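Local coordinates for hypothetical protein EF3068 (Enterococcus faecalis, PDB 2B6C) that probably repairs alkylated DNA, as an all-helical, AlkD-like member of the DNA alkylation repair family, although its activity has not been established, at residues F86-V91 and L125-A130; W181-Y186 and P191-E196; L7-N12 and Q72-D77. All blocks are in the same frame, centred on the assembly; numbering follows the deposited sequence. Where two conformers were deposited one is given.

Contact 1 of 3, residues F86-V91 and L125-A130; sequences FSLEEV and LPTIFA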
loop_
_atom_site.group_PDB
_atom_site.type_symbol
_atom_site.label_atom_id
_atom_site.label_comp_id
_atom_site.label_asym_id
_atom_site.label_seq_id
_atom_site.Cartn_x
_atom_site.Cartn_y
_atom_site.Cartn_z
ATOM N N PHE B 86 3.244 -11.504 0.259
ATOM C CA PHE B 86 3.279 -12.907 -0.147
ATOM C C PHE B 86 4.104 -13.174 -1.397
ATOM O O PHE B 86 3.942 -12.501 -2.410
ATOM C CB PHE B 86 1.870 -13.476 -0.314
ATOM C CG PHE B 86 1.015 -13.272 0.877
ATOM C CD1 PHE B 86 1.305 -13.948 2.073
ATOM C CD2 PHE B 86 -0.064 -12.405 0.830
ATOM C CE1 PHE B 86 0.540 -13.745 3.196
ATOM C CE2 PHE B 86 -0.855 -12.191 1.986
ATOM C CZ PHE B 86 -0.543 -12.872 3.144
ATOM N N SER B 87 4.957 -14.196 -1.314
ATOM C CA SER B 87 5.649 -14.739 -2.474
ATOM C C SER B 87 4.687 -15.590 -3.299
ATOM O O SER B 87 3.577 -15.883 -2.849
ATOM C CB SER B 87 6.792 -15.619 -2.004
ATOM O OG SER B 87 6.250 -16.666 -1.228
ATOM N N LEU B 88 5.117 -15.984 -4.499
ATOM C CA LEU B 88 4.342 -16.885 -5.330
ATOM C C LEU B 88 3.930 -18.132 -4.569
ATOM O O LEU B 88 2.788 -18.537 -4.640
ATOM C CB LEU B 88 5.110 -17.288 -6.598
ATOM C CG LEU B 88 4.463 -18.347 -7.531
ATOM C CD1 LEU B 88 3.085 -17.923 -8.047
ATOM C CD2 LEU B 88 5.413 -18.614 -8.695
ATOM N N GLU B 89 4.874 -18.739 -3.856
ATOM C CA GLU B 89 4.624 -20.005 -3.160
ATOM C C GLU B 89 3.558 -19.872 -2.069
ATOM O O GLU B 89 2.736 -20.797 -1.876
ATOM C CB GLU B 89 5.938 -20.612 -2.630
ATOM C CG GLU B 89 7.166 -19.649 -2.654
ATOM C CD GLU B 89 7.690 -19.313 -4.057
ATOM O OE1 GLU B 89 8.034 -18.132 -4.300
ATOM O OE2 GLU B 89 7.765 -20.232 -4.919
ATOM N N GLU B 90 3.562 -18.736 -1.364
ATOM C CA GLU B 90 2.553 -18.433 -0.355
ATOM C C GLU B 90 1.200 -18.185 -0.975
ATOM O O GLU B 90 0.177 -18.578 -0.395
ATOM C CB GLU B 90 2.983 -17.255 0.531
ATOM C CG GLU B 90 4.202 -17.583 1.388
ATOM C CD GLU B 90 4.883 -16.369 2.003
ATOM O OE1 GLU B 90 4.816 -15.255 1.461
ATOM O OE2 GLU B 90 5.544 -16.523 3.043
ATOM N N VAL B 91 1.168 -17.532 -2.142
ATOM C CA VAL B 91 -0.109 -17.280 -2.809
ATOM C C VAL B 91 -0.715 -18.600 -3.288
ATOM O O VAL B 91 -1.922 -18.818 -3.150
ATOM C CB VAL B 91 -0.006 -16.223 -3.977
ATOM C CG1 VAL B 91 -1.290 -16.177 -4.805
ATOM C CG2 VAL B 91 0.212 -14.853 -3.388
ATOM N N LEU B 125 0.434 -13.921 -13.881
ATOM C CA LEU B 125 -0.984 -14.098 -14.228
ATOM C C LEU B 125 -1.243 -15.507 -14.793
ATOM O O LEU B 125 -2.143 -16.215 -14.306
ATOM C CB LEU B 125 -1.478 -13.013 -15.205
ATOM C CG LEU B 125 -2.951 -12.957 -15.672
ATOM C CD1 LEU B 125 -3.261 -11.594 -16.257
ATOM C CD2 LEU B 125 -3.339 -14.033 -16.675
ATOM N N PRO B 126 -0.463 -15.930 -15.824
ATOM C CA PRO B 126 -0.677 -17.310 -16.304
ATOM C C PRO B 126 -0.524 -18.415 -15.258
ATOM O O PRO B 126 -1.273 -19.402 -15.286
ATOM C CB PRO B 126 0.410 -17.457 -17.407
ATOM C CG PRO B 126 0.539 -16.062 -17.919
ATOM C CD PRO B 126 0.566 -15.263 -16.653
ATOM N N THR B 127 0.417 -18.240 -14.341
ATOM C CA THR B 127 0.663 -19.192 -13.269
ATOM C C THR B 127 -0.515 -19.278 -12.285
ATOM O O THR B 127 -0.954 -20.372 -11.934
ATOM C CB THR B 127 1.954 -18.813 -12.511
ATOM O OG1 THR B 127 3.037 -18.698 -13.457
ATOM C CG2 THR B 127 2.319 -19.868 -11.494
ATOM N N ILE B 128 -1.027 -18.127 -11.850
ATOM C CA ILE B 128 -2.173 -18.094 -10.956
ATOM C C ILE B 128 -3.448 -18.574 -11.660
ATOM O O ILE B 128 -4.187 -19.389 -11.129
ATOM C CB ILE B 128 -2.389 -16.712 -10.324
ATOM C CG1 ILE B 128 -1.124 -16.267 -9.548
ATOM C CG2 ILE B 128 -3.657 -16.737 -9.417
ATOM C CD1 ILE B 128 -0.498 -17.336 -8.576
ATOM N N PHE B 129 -3.692 -18.078 -12.863
ATOM C CA PHE B 129 -4.765 -18.623 -13.674
ATOM C C PHE B 129 -4.746 -20.171 -13.763
ATOM O O PHE B 129 -5.775 -20.789 -13.578
ATOM C CB PHE B 129 -4.809 -17.958 -15.049
ATOM C CG PHE B 129 -5.928 -18.480 -15.942
ATOM C CD1 PHE B 129 -5.715 -19.588 -16.764
ATOM C CD2 PHE B 129 -7.172 -17.871 -15.932
ATOM C CE1 PHE B 129 -6.747 -20.083 -17.570
ATOM C CE2 PHE B 129 -8.219 -18.339 -16.749
ATOM C CZ PHE B 129 -8.002 -19.462 -17.567
ATOM N N ALA B 130 -3.590 -20.781 -14.034
ATOM C CA ALA B 130 -3.506 -22.237 -14.185
ATOM C C ALA B 130 -3.799 -23.018 -12.894
ATOM O O ALA B 130 -4.177 -24.196 -12.974
ATOM C CB ALA B 130 -2.146 -22.665 -14.794
#
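Val91 and Ile128 bring the two backbones nearest each other, and even there the CA atoms stay 8.4 Å apart, a spacing that leaves the whole junction to side chains. Residues 86-91 pass from an extended entry, Phe86 and Ser87, into the first turn of helix 88-94, while 125-130 belongs to helix 125-132. The beginning of the first helix is secured by a capping box. Ser87 OG, held over the helix end by a chi1 of 60°, accepts a weak bond from Glu90 N at 3.4 Å, and the return bond, from Ser87 N to Glu90 OE1, measures 3.0 Å. The same carboxylate oxygen also forms a salt bridge with Lys53. The short Ser87 hydroxyl suits its place by reaching forward to the amide of Glu90, and the longer acid by folding back to the amide of Ser87.

Across the gap Ile128 and Leu88 share the work. The Ile128 CD1 methyl meets two partners, Leu88 CD1 at 3.7 Å and Val91 CG1 at 4.0 Å. The Leu88 and Ile128 chains slide past one another in opposite directions, whereas Val91 crosses Ile128 nearly at a right angle. Leu88 spans the distance because its CG stands anti to the backbone N (chi1 175°), which carries CD1 across to Thr127 CG2 as well, 4.0 Å away. Thr127 therefore offers its methyl to the contact, while its hydroxyl is hydrogen-bonded to Glu124. Val118 of helix 104-120 touches Ile128, and Phe114 and Trp117 of that helix meet Val91, so both short helices rest on it.

With no hydrogen bond between the segments, methyl groups alone join them: cohesion depends on shape and on withdrawing apolar surface from water, whereas the polar groups serve helix capping and pairing with residues outside the contact.

Contact 2 of 3, residues W181-Y186 and P191-E196; sequences WSLRQY and PQWVEE. With SO4 (sulfate ion), chain J.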
loop_
_atom_site.group_PDB
_atom_site.type_symbol
_atom_site.label_atom_id
_atom_site.label_comp_id
_atom_site.label_asym_id
_atom_site.label_seq_id
_atom_site.Cartn_x
_atom_site.Cartn_y
_atom_site.Cartn_z
ATOM N N TRP B 181 -20.335 -11.940 -16.001
ATOM C CA TRP B 181 -19.518 -10.904 -15.366
ATOM C C TRP B 181 -18.154 -10.700 -16.042
ATOM O O TRP B 181 -17.679 -9.567 -16.161
ATOM C CB TRP B 181 -19.236 -11.288 -13.922
ATOM C CG TRP B 181 -20.248 -10.799 -12.876
ATOM C CD1 TRP B 181 -21.475 -10.173 -13.086
ATOM C CD2 TRP B 181 -20.107 -10.937 -11.448
ATOM N NE1 TRP B 181 -22.079 -9.882 -11.859
ATOM C CE2 TRP B 181 -21.275 -10.358 -10.846
ATOM C CE3 TRP B 181 -19.106 -11.502 -10.618
ATOM C CZ2 TRP B 181 -21.463 -10.320 -9.431
ATOM C CZ3 TRP B 181 -19.296 -11.482 -9.218
ATOM C CH2 TRP B 181 -20.467 -10.881 -8.641
ATOM N N SER B 182 -17.498 -11.789 -16.436
ATOM C CA SER B 182 -16.156 -11.666 -17.024
ATOM C C SER B 182 -16.270 -10.934 -18.370
ATOM O O SER B 182 -15.398 -10.135 -18.713
ATOM C CB SER B 182 -15.460 -13.015 -17.171
ATOM O OG SER B 182 -15.925 -13.681 -18.334
ATOM N N LEU B 183 -17.382 -11.161 -19.076
ATOM C CA LEU B 183 -17.627 -10.520 -20.374
ATOM C C LEU B 183 -18.081 -9.080 -20.215
ATOM O O LEU B 183 -17.558 -8.190 -20.893
ATOM C CB LEU B 183 -18.597 -11.340 -21.227
ATOM C CG LEU B 183 -17.990 -12.676 -21.660
ATOM C CD1 LEU B 183 -19.073 -13.614 -22.181
ATOM C CD2 LEU B 183 -16.821 -12.507 -22.645
ATOM N N ARG B 184 -19.011 -8.859 -19.286
ATOM C CA ARG B 184 -19.450 -7.525 -18.901
ATOM C C ARG B 184 -18.290 -6.587 -18.549
ATOM O O ARG B 184 -18.192 -5.498 -19.116
ATOM C CB ARG B 184 -20.433 -7.613 -17.736
ATOM C CG ARG B 184 -21.088 -6.333 -17.312
ATOM C CD ARG B 184 -21.930 -6.716 -16.150
ATOM N NE ARG B 184 -22.878 -5.715 -15.726
ATOM C CZ ARG B 184 -24.204 -5.820 -15.800
ATOM N NH1 ARG B 184 -24.800 -6.859 -16.377
ATOM N NH2 ARG B 184 -24.944 -4.839 -15.328
ATOM N N GLN B 185 -17.412 -7.020 -17.646
ATOM C CA GLN B 185 -16.260 -6.206 -17.225
ATOM C C GLN B 185 -15.280 -5.952 -18.352
ATOM O O GLN B 185 -14.811 -4.804 -18.550
ATOM C CB GLN B 185 -15.497 -6.894 -16.078
ATOM C CG GLN B 185 -16.151 -6.733 -14.697
ATOM C CD GLN B 185 -16.309 -5.264 -14.321
ATOM O OE1 GLN B 185 -17.422 -4.759 -14.241
ATOM N NE2 GLN B 185 -15.183 -4.584 -14.067
ATOM N N TYR B 186 -14.921 -7.022 -19.063
ATOM C CA TYR B 186 -13.966 -6.863 -20.144
ATOM C C TYR B 186 -14.506 -5.998 -21.303
ATOM O O TYR B 186 -13.727 -5.267 -21.945
ATOM C CB TYR B 186 -13.402 -8.202 -20.615
ATOM C CG TYR B 186 -12.221 -8.030 -21.530
ATOM C CD1 TYR B 186 -11.171 -7.150 -21.186
ATOM C CD2 TYR B 186 -12.141 -8.737 -22.742
ATOM C CE1 TYR B 186 -10.083 -6.965 -22.030
ATOM C CE2 TYR B 186 -11.038 -8.556 -23.608
ATOM C CZ TYR B 186 -10.018 -7.673 -23.234
ATOM O OH TYR B 186 -8.943 -7.491 -24.068
ATOM N N PRO B 191 -14.867 -3.782 -26.220
ATOM C CA PRO B 191 -16.182 -4.277 -26.626
ATOM C C PRO B 191 -16.144 -5.080 -27.922
ATOM O O PRO B 191 -16.948 -5.990 -28.050
ATOM C CB PRO B 191 -17.041 -3.014 -26.760
ATOM C CG PRO B 191 -16.087 -1.895 -26.879
ATOM C CD PRO B 191 -14.811 -2.303 -26.213
ATOM N N GLN B 192 -15.245 -4.751 -28.861
ATOM C CA GLN B 192 -15.111 -5.555 -30.114
ATOM C C GLN B 192 -14.767 -7.036 -29.804
ATOM O O GLN B 192 -15.460 -7.950 -30.279
ATOM C CB GLN B 192 -14.112 -4.970 -31.141
ATOM C CG GLN B 192 -13.808 -5.973 -32.304
ATOM C CD GLN B 192 -12.838 -5.516 -33.410
ATOM O OE1 GLN B 192 -12.587 -4.317 -33.634
ATOM N NE2 GLN B 192 -12.304 -6.504 -34.139
ATOM N N TRP B 193 -13.688 -7.261 -29.044
ATOM C CA TRP B 193 -13.315 -8.615 -28.641
ATOM C C TRP B 193 -14.486 -9.332 -27.943
ATOM O O TRP B 193 -14.771 -10.487 -28.254
ATOM C CB TRP B 193 -12.040 -8.611 -27.749
ATOM C CG TRP B 193 -11.508 -9.980 -27.444
ATOM C CD1 TRP B 193 -10.528 -10.632 -28.118
ATOM C CD2 TRP B 193 -11.937 -10.869 -26.396
ATOM N NE1 TRP B 193 -10.311 -11.870 -27.565
ATOM C CE2 TRP B 193 -11.158 -12.043 -26.503
ATOM C CE3 TRP B 193 -12.905 -10.789 -25.386
ATOM C CZ2 TRP B 193 -11.307 -13.141 -25.628
ATOM C CZ3 TRP B 193 -13.046 -11.880 -24.503
ATOM C CH2 TRP B 193 -12.240 -13.036 -24.632
ATOM N N VAL B 194 -15.170 -8.660 -27.011
ATOM C CA VAL B 194 -16.324 -9.282 -26.356
ATOM C C VAL B 194 -17.442 -9.631 -27.363
ATOM O O VAL B 194 -17.979 -10.754 -27.306
ATOM C CB VAL B 194 -16.827 -8.492 -25.092
ATOM C CG1 VAL B 194 -18.075 -9.146 -24.484
ATOM C CG2 VAL B 194 -15.707 -8.433 -24.035
ATOM N N GLU B 195 -17.759 -8.710 -28.279
ATOM C CA GLU B 195 -18.723 -8.911 -29.381
ATOM C C GLU B 195 -18.391 -10.165 -30.203
ATOM O O GLU B 195 -19.239 -11.006 -30.461
ATOM C CB GLU B 195 -18.702 -7.699 -30.336
ATOM C CG GLU B 195 -19.337 -6.375 -29.851
ATOM C CD GLU B 195 -20.606 -6.027 -30.608
ATOM O OE1 GLU B 195 -21.112 -4.888 -30.491
ATOM O OE2 GLU B 195 -21.111 -6.908 -31.328
ATOM N N GLU B 196 -17.135 -10.231 -30.664
ATOM C CA GLU B 196 -16.648 -11.362 -31.475
ATOM C C GLU B 196 -16.799 -12.691 -30.754
ATOM O O GLU B 196 -17.416 -13.608 -31.296
ATOM C CB GLU B 196 -15.217 -11.147 -31.938
ATOM C CG GLU B 196 -15.106 -10.053 -32.939
ATOM C CD GLU B 196 -13.678 -9.710 -33.298
ATOM O OE1 GLU B 196 -12.753 -9.831 -32.461
ATOM O OE2 GLU B 196 -13.489 -9.301 -34.443
HETATM S S SO4 J . -21.906 -3.085 -13.302
HETATM O O1 SO4 J . -22.592 -1.952 -12.706
HETATM O O2 SO4 J . -22.791 -4.247 -13.295
HETATM O O3 SO4 J . -20.737 -3.379 -12.479
HETATM O O4 SO4 J . -21.514 -2.803 -14.679
#
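Val194 is the bump of this contact: its two methyls press against the turn of helix 173-186 between Leu183 and Tyr186. CG2 sits 3.7 Å from Leu183 O and 3.8 Å from Tyr186 CD2, while CG1 rests against Leu183 CB at 4.0 Å. A beta-branched residue suits this place, since two short methyls can enter neighbouring parts of one hollow where the CA atoms of Leu183 and Val194 are only 6.2 Å apart. Beside it, Trp193 provides a broad flat surface, and the rim of the Tyr186 ring is set into that surface. Tyr186 CE2 stands 3.4 Å from Trp193 CE3, and the planes meet at 72° in an offset edge-to-face pair.

The two helices form a helical hairpin closed by a short loop, running at 148° to each other with their axes 9.4 Å apart, in keeping with the paired helices of the HEAT-like AlkD fold. Tyr186 reaches over because its CG is anti to the backbone N (chi1 -168°), and its hydroxyl is hydrogen-bonded to Gln157 of helix 157-166. Leu183 lies alongside, its CD2 4.0 Å from Val194 CG1 and more loosely beside Trp193 CZ3; it also touches Ile164. Arg184 leaves its helix directed away from 191-196 at CB; NE gives weak bonds to a sulfate, probably from the crystallisation liquor and also bonded by Tyr214 OH, and NH1 forms a salt bridge with Glu210.

Contact 3 of 3, residues L7-N12 and Q72-D77; sequences LQFQKN and QYVAID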
loop_
_atom_site.group_PDB
_atom_site.type_symbol
_atom_site.label_atom_id
_atom_site.label_comp_id
_atom_site.label_asym_id
_atom_site.label_seq_id
_atom_site.Cartn_x
_atom_site.Cartn_y
_atom_site.Cartn_z
ATOM N N LEU B 7 -9.773 -10.285 17.887
ATOM C CA LEU B 7 -11.015 -9.579 17.616
ATOM C C LEU B 7 -12.202 -10.476 17.964
ATOM O O LEU B 7 -12.243 -11.655 17.587
ATOM C CB LEU B 7 -11.060 -9.216 16.139
ATOM C CG LEU B 7 -11.525 -7.864 15.620
ATOM C CD1 LEU B 7 -12.029 -8.114 14.248
ATOM C CD2 LEU B 7 -12.591 -7.200 16.464
ATOM N N GLN B 8 -13.145 -9.913 18.715
ATOM C CA GLN B 8 -14.373 -10.596 19.086
ATOM C C GLN B 8 -15.565 -9.729 18.758
ATOM O O GLN B 8 -15.689 -8.615 19.251
ATOM C CB GLN B 8 -14.403 -10.905 20.566
ATOM C CG GLN B 8 -13.408 -11.945 20.976
ATOM C CD GLN B 8 -14.008 -12.963 21.916
ATOM O OE1 GLN B 8 -13.426 -14.027 22.136
ATOM N NE2 GLN B 8 -15.192 -12.658 22.467
ATOM N N PHE B 9 -16.441 -10.238 17.911
ATOM C CA PHE B 9 -17.631 -9.495 17.589
ATOM C C PHE B 9 -18.726 -9.763 18.625
ATOM O O PHE B 9 -18.838 -10.859 19.178
ATOM C CB PHE B 9 -18.124 -9.811 16.189
ATOM C CG PHE B 9 -17.154 -9.434 15.099
ATOM C CD1 PHE B 9 -16.697 -10.397 14.207
ATOM C CD2 PHE B 9 -16.696 -8.124 14.968
ATOM C CE1 PHE B 9 -15.797 -10.055 13.191
ATOM C CE2 PHE B 9 -15.798 -7.772 13.953
ATOM C CZ PHE B 9 -15.354 -8.738 13.075
ATOM N N GLN B 10 -19.506 -8.722 18.890
ATOM C CA GLN B 10 -20.684 -8.823 19.728
ATOM C C GLN B 10 -21.850 -9.334 18.885
ATOM O O GLN B 10 -22.097 -8.839 17.785
ATOM C CB GLN B 10 -21.005 -7.451 20.328
ATOM C CG GLN B 10 -21.591 -7.537 21.717
ATOM C CD GLN B 10 -20.683 -8.304 22.692
ATOM O OE1 GLN B 10 -21.165 -9.125 23.479
ATOM N NE2 GLN B 10 -19.370 -8.046 22.630
ATOM N N LYS B 11 -22.562 -10.325 19.404
ATOM C CA LYS B 11 -23.662 -10.944 18.682
ATOM C C LYS B 11 -24.887 -10.020 18.584
ATOM O O LYS B 11 -25.405 -9.517 19.586
ATOM C CB LYS B 11 -23.985 -12.325 19.293
ATOM C CG LYS B 11 -25.300 -12.971 18.842
ATOM C CD LYS B 11 -25.094 -14.430 18.402
ATOM C CE LYS B 11 -24.866 -14.517 16.876
ATOM N NZ LYS B 11 -24.527 -15.895 16.373
ATOM N N ASN B 12 -25.299 -9.755 17.351
ATOM C CA ASN B 12 -26.516 -8.998 17.089
ATOM C C ASN B 12 -27.534 -9.921 16.413
ATOM O O ASN B 12 -27.534 -10.062 15.190
ATOM C CB ASN B 12 -26.236 -7.733 16.264
ATOM C CG ASN B 12 -27.513 -6.932 15.955
ATOM O OD1 ASN B 12 -28.649 -7.453 16.023
ATOM N ND2 ASN B 12 -27.331 -5.652 15.623
ATOM N N GLN B 72 -14.415 -15.196 8.671
ATOM C CA GLN B 72 -13.802 -15.548 7.356
ATOM C C GLN B 72 -13.532 -14.279 6.577
ATOM O O GLN B 72 -12.510 -14.184 5.887
ATOM C CB GLN B 72 -14.645 -16.511 6.502
ATOM C CG GLN B 72 -14.652 -17.948 6.957
ATOM C CD GLN B 72 -15.675 -18.221 8.022
ATOM O OE1 GLN B 72 -15.341 -18.297 9.215
ATOM N NE2 GLN B 72 -16.920 -18.401 7.615
ATOM N N TYR B 73 -14.417 -13.285 6.724
ATOM C CA TYR B 73 -14.244 -12.003 6.029
ATOM C C TYR B 73 -13.040 -11.275 6.599
ATOM O O TYR B 73 -12.294 -10.645 5.844
ATOM C CB TYR B 73 -15.464 -11.084 6.158
ATOM C CG TYR B 73 -16.786 -11.629 5.641
ATOM C CD1 TYR B 73 -16.833 -12.614 4.639
ATOM C CD2 TYR B 73 -18.014 -11.099 6.124
ATOM C CE1 TYR B 73 -18.039 -13.093 4.167
ATOM C CE2 TYR B 73 -19.238 -11.577 5.662
ATOM C CZ TYR B 73 -19.247 -12.564 4.665
ATOM O OH TYR B 73 -20.452 -13.016 4.177
ATOM N N VAL B 74 -12.877 -11.355 7.935
ATOM C CA VAL B 74 -11.684 -10.875 8.614
ATOM C C VAL B 74 -10.424 -11.568 8.115
ATOM O O VAL B 74 -9.465 -10.891 7.744
ATOM C CB VAL B 74 -11.773 -10.929 10.178
ATOM C CG1 VAL B 74 -10.398 -10.579 10.804
ATOM C CG2 VAL B 74 -12.855 -9.995 10.663
ATOM N N ALA B 75 -10.426 -12.899 8.062
ATOM C CA ALA B 75 -9.305 -13.643 7.485
ATOM C C ALA B 75 -8.879 -13.164 6.078
ATOM O O ALA B 75 -7.686 -12.968 5.808
ATOM C CB ALA B 75 -9.587 -15.154 7.465
ATOM N N ILE B 76 -9.847 -13.004 5.189
ATOM C CA ILE B 76 -9.544 -12.616 3.794
ATOM C C ILE B 76 -9.045 -11.162 3.740
ATOM O O ILE B 76 -8.154 -10.835 2.939
ATOM C CB ILE B 76 -10.747 -12.856 2.834
ATOM C CG1 ILE B 76 -11.160 -14.333 2.924
ATOM C CG2 ILE B 76 -10.334 -12.489 1.385
ATOM C CD1 ILE B 76 -12.500 -14.754 2.236
ATOM N N ASP B 77 -9.581 -10.303 4.618
ATOM C CA ASP B 77 -9.076 -8.919 4.744
ATOM C C ASP B 77 -7.615 -8.915 5.214
ATOM O O ASP B 77 -6.835 -8.102 4.768
ATOM C CB ASP B 77 -9.932 -8.064 5.710
ATOM C CG ASP B 77 -11.180 -7.498 5.057
ATOM O OD1 ASP B 77 -11.311 -7.532 3.798
ATOM O OD2 ASP B 77 -12.053 -7.018 5.817
#
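Leu7 and Phe9 converge on one methyl group, CG2 of Val74, and every contact between the segments is apolar. Phe9 comes with the edge of its ring: CZ lies 3.7 Å and CE1 3.9 Å from Val74 CG2, which sits in the plane of the ring. Leu7 adds its CD1 methyl at 4.1 Å, which extends the apolar patch, its chain slanting across that of Val74. Alternate residues of an extended backbone point the same way, so Leu7 and Phe9 both turn inward toward the helix. Val74 suits the receiving site because its branching sends CG1 anti to the backbone N (chi1 173°) and leaves CG2 projecting toward the loop.

The polar interactions involve residues outside the two segments. The backbone amides of Leu7 and Phe9 are hydrogen-bonded to the hydroxyls of Tyr63 and Tyr71, which hold the extended backbone that supplies the hydrophobic residues. Asn12 is the N-cap of the following helix, its OD1 accepting from Thr15 N. Stacking adds to this, for the Phe9 ring is stacked with that of Tyr71; a flat ring can do so while its edge meets a methyl.

Within the all-helical fold the extended N-terminal segment leads into helix 13-22 and runs past the side of helix 69-81. Leu7 and Phe9 also touch Ser41 and Arg37 of helix 34-48, while Val74 meets Leu44 of that helix and Tyr63 of helix 53-65.

All three contacts are apolar across their segments, but they differ in place and closeness. Contact 2 is the most buried, joining consecutive helices through aromatic and branched side chains, whereas contacts 1 and 3 are only partly buried. Contact 1 joins helices separated by helix 104-120, and contact 3 lays an N-terminal loop against a helix. No helix is shared, though helix 69-81 of contact 3 and helix 88-94 of contact 1 are consecutive. Only contact 2 contains a ring pair between its segments. Contacts 2 and 3 lie on opposite sides of the chain's centre, with centres 36 Å apart, so they belong to distant parts of the helical array.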